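Local structure of 4-hydroxy-3-methylbut-2-enyl diphosphate reductase, apicoplast (Plasmodium falciparum, 4N7B) at residues 465-470 / 495-500. The protein reduces (E)-4-hydroxy-3-methylbut-2-enyl diphosphate with an iron-sulfur cluster to isopentenyl and dimethylallyl diphosphate, the terminal step of the DOXP/MEP pathway. Numbering follows the deposited sequence.
Sequences HDLDQQ and VNLLTN
Leu467 and Leu497 meet through one methyl each: CD2 of Leu467 lies 3.6 Å from CD2 of Leu497, the two side chains set at a slant to one another. Both leucines carry CG trans to the backbone N (chi1 169° in Leu467, 177° in Leu497), and both CB atoms point across the gap, which brings the branched ends together while the backbones stay well apart; the nearest CA atoms, those of Gln469 and Leu498, are 9.8 Å from each other. The CB of Gln469 points neither at Leu497 nor away from it, but the chain runs extended beyond CG and carries the amide over. Gln469 NE2 stands 4.2 Å from Leu497 CD2, a loose van der Waals approach, so this one methyl meets both loop residues. No hydrogen bond spans the two segments, and the contact is small: the leucine pair is apolar, and the glutamine amide merely lies against a methyl. It joins the loop between strands 458-461 and 477-482 to the C-terminal part of helix 488-499, away from the cluster site of this IspH-family reductase. That helix is the crossover of a beta-alpha-beta unit linking parallel strands 477-482 and 506-511, which flank strand 221-226 in a five-stranded parallel sheet. Phe503 adds to the patch, touching both Leu497 and Gln469, while Leu498 packs on Leu472 of the same loop and on Leu222 of strand 221-226. Just beyond Leu467, Asp468 OD1 accepts from Gln470 N at 3.1 Å, an Asx turn.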
loop_
_atom_site.group_PDB
_atom_site.type_symbol
_atom_site.label_atom_id
_atom_site.label_comp_id
_atom_site.label_asym_id
_atom_site.label_seq_id
_atom_site.Cartn_x
_atom_site.Cartn_y
_atom_site.Cartn_z
ATOM N N HIS A 465 -3.963 21.302 -7.139
ATOM C CA HIS A 465 -3.029 22.402 -7.302
ATOM C C HIS A 465 -1.838 21.950 -8.150
ATOM O O HIS A 465 -1.278 22.757 -8.893
ATOM C CB HIS A 465 -2.558 22.935 -5.944
ATOM C CG HIS A 465 -1.561 24.053 -6.048
ATOM N ND1 HIS A 465 -1.927 25.367 -6.268
ATOM C CD2 HIS A 465 -0.208 24.050 -5.968
ATOM C CE1 HIS A 465 -0.844 26.122 -6.315
ATOM N NE2 HIS A 465 0.212 25.348 -6.136
ATOM N N ASP A 466 -1.466 20.668 -8.067
ATOM C CA ASP A 466 -0.304 20.156 -8.818
ATOM C C ASP A 466 -0.627 19.889 -10.288
ATOM O O ASP A 466 0.262 19.591 -11.069
ATOM C CB ASP A 466 0.235 18.847 -8.220
ATOM C CG ASP A 466 0.697 18.988 -6.776
ATOM O OD1 ASP A 466 1.433 19.942 -6.449
ATOM O OD2 ASP A 466 0.320 18.126 -5.955
ATOM N N LEU A 467 -1.898 19.973 -10.669
ATOM C CA LEU A 467 -2.278 19.711 -12.053
ATOM C C LEU A 467 -1.838 20.874 -12.934
ATOM O O LEU A 467 -2.182 22.030 -12.680
ATOM C CB LEU A 467 -3.784 19.504 -12.178
ATOM C CG LEU A 467 -4.398 19.483 -13.582
ATOM C CD1 LEU A 467 -3.919 18.287 -14.394
ATOM C CD2 LEU A 467 -5.935 19.492 -13.472
ATOM N N ASP A 468 -1.046 20.555 -13.950
ATOM C CA ASP A 468 -0.728 21.492 -15.009
ATOM C C ASP A 468 -1.877 21.449 -15.994
ATOM O O ASP A 468 -1.929 20.552 -16.840
ATOM C CB ASP A 468 0.555 21.074 -15.709
ATOM C CG ASP A 468 0.852 21.914 -16.927
ATOM O OD1 ASP A 468 0.107 22.897 -17.170
ATOM O OD2 ASP A 468 1.846 21.608 -17.631
ATOM N N GLN A 469 -2.790 22.415 -15.878
ATOM C CA GLN A 469 -4.054 22.411 -16.619
ATOM C C GLN A 469 -3.889 22.448 -18.133
ATOM O O GLN A 469 -4.843 22.198 -18.879
ATOM C CB GLN A 469 -4.946 23.566 -16.134
ATOM C CG GLN A 469 -5.452 23.319 -14.703
ATOM C CD GLN A 469 -6.233 24.482 -14.100
ATOM O OE1 GLN A 469 -6.836 25.287 -14.810
ATOM N NE2 GLN A 469 -6.204 24.582 -12.779
ATOM N N GLN A 470 -2.676 22.728 -18.584
ATOM C CA GLN A 470 -2.383 22.762 -20.014
ATOM C C GLN A 470 -2.465 21.376 -20.614
ATOM O O GLN A 470 -2.692 21.242 -21.806
ATOM C CB GLN A 470 -0.986 23.332 -20.283
ATOM C CG GLN A 470 -0.919 24.853 -20.259
ATOM C CD GLN A 470 -1.936 25.506 -21.201
ATOM O OE1 GLN A 470 -1.857 25.355 -22.427
ATOM N NE2 GLN A 470 -2.898 26.233 -20.624
ATOM N N VAL A 495 -12.800 16.180 -9.311
ATOM C CA VAL A 495 -14.110 16.074 -9.936
ATOM C C VAL A 495 -14.700 17.472 -10.058
ATOM O O VAL A 495 -15.231 17.843 -11.097
ATOM C CB VAL A 495 -15.038 15.188 -9.119
ATOM C CG1 VAL A 495 -16.470 15.309 -9.622
ATOM C CG2 VAL A 495 -14.538 13.758 -9.158
ATOM N N ASN A 496 -14.582 18.260 -8.998
ATOM C CA ASN A 496 -15.153 19.597 -9.004
ATOM C C ASN A 496 -14.514 20.501 -10.071
ATOM O O ASN A 496 -15.204 21.186 -10.817
ATOM C CB ASN A 496 -15.044 20.219 -7.612
ATOM C CG ASN A 496 -15.362 21.699 -7.614
ATOM O OD1 ASN A 496 -16.523 22.102 -7.564
ATOM N ND2 ASN A 496 -14.323 22.520 -7.700
ATOM N N LEU A 497 -13.193 20.492 -10.154
ATOM C CA LEU A 497 -12.503 21.293 -11.150
ATOM C C LEU A 497 -12.889 20.866 -12.568
ATOM O O LEU A 497 -13.226 21.697 -13.391
ATOM C CB LEU A 497 -11.001 21.140 -10.957
ATOM C CG LEU A 497 -10.107 21.857 -11.973
ATOM C CD1 LEU A 497 -10.137 23.343 -11.729
ATOM C CD2 LEU A 497 -8.681 21.303 -11.937
ATOM N N LEU A 498 -12.846 19.568 -12.846
ATOM C CA LEU A 498 -12.995 19.075 -14.222
ATOM C C LEU A 498 -14.413 19.069 -14.787
ATOM O O LEU A 498 -14.576 19.194 -15.998
ATOM C CB LEU A 498 -12.396 17.667 -14.344
ATOM C CG LEU A 498 -10.863 17.610 -14.149
ATOM C CD1 LEU A 498 -10.376 16.183 -14.112
ATOM C CD2 LEU A 498 -10.134 18.379 -15.236
ATOM N N THR A 499 -15.428 18.907 -13.930
ATOM C CA THR A 499 -16.823 18.808 -14.395
ATOM C C THR A 499 -17.526 20.162 -14.464
ATOM O O THR A 499 -18.636 20.277 -14.985
ATOM C CB THR A 499 -17.656 17.883 -13.482
ATOM O OG1 THR A 499 -17.767 18.473 -12.186
ATOM C CG2 THR A 499 -16.983 16.530 -13.334
ATOM N N ASN A 500 -16.880 21.187 -13.927
ATOM C CA ASN A 500 -17.376 22.557 -14.028
ATOM C C ASN A 500 -16.600 23.420 -15.027
ATOM O O ASN A 500 -15.549 23.020 -15.506
ATOM C CB ASN A 500 -17.330 23.210 -12.654
ATOM C CG ASN A 500 -18.390 22.677 -11.747
ATOM O OD1 ASN A 500 -19.563 23.016 -11.893
ATOM N ND2 ASN A 500 -18.006 21.796 -10.827
#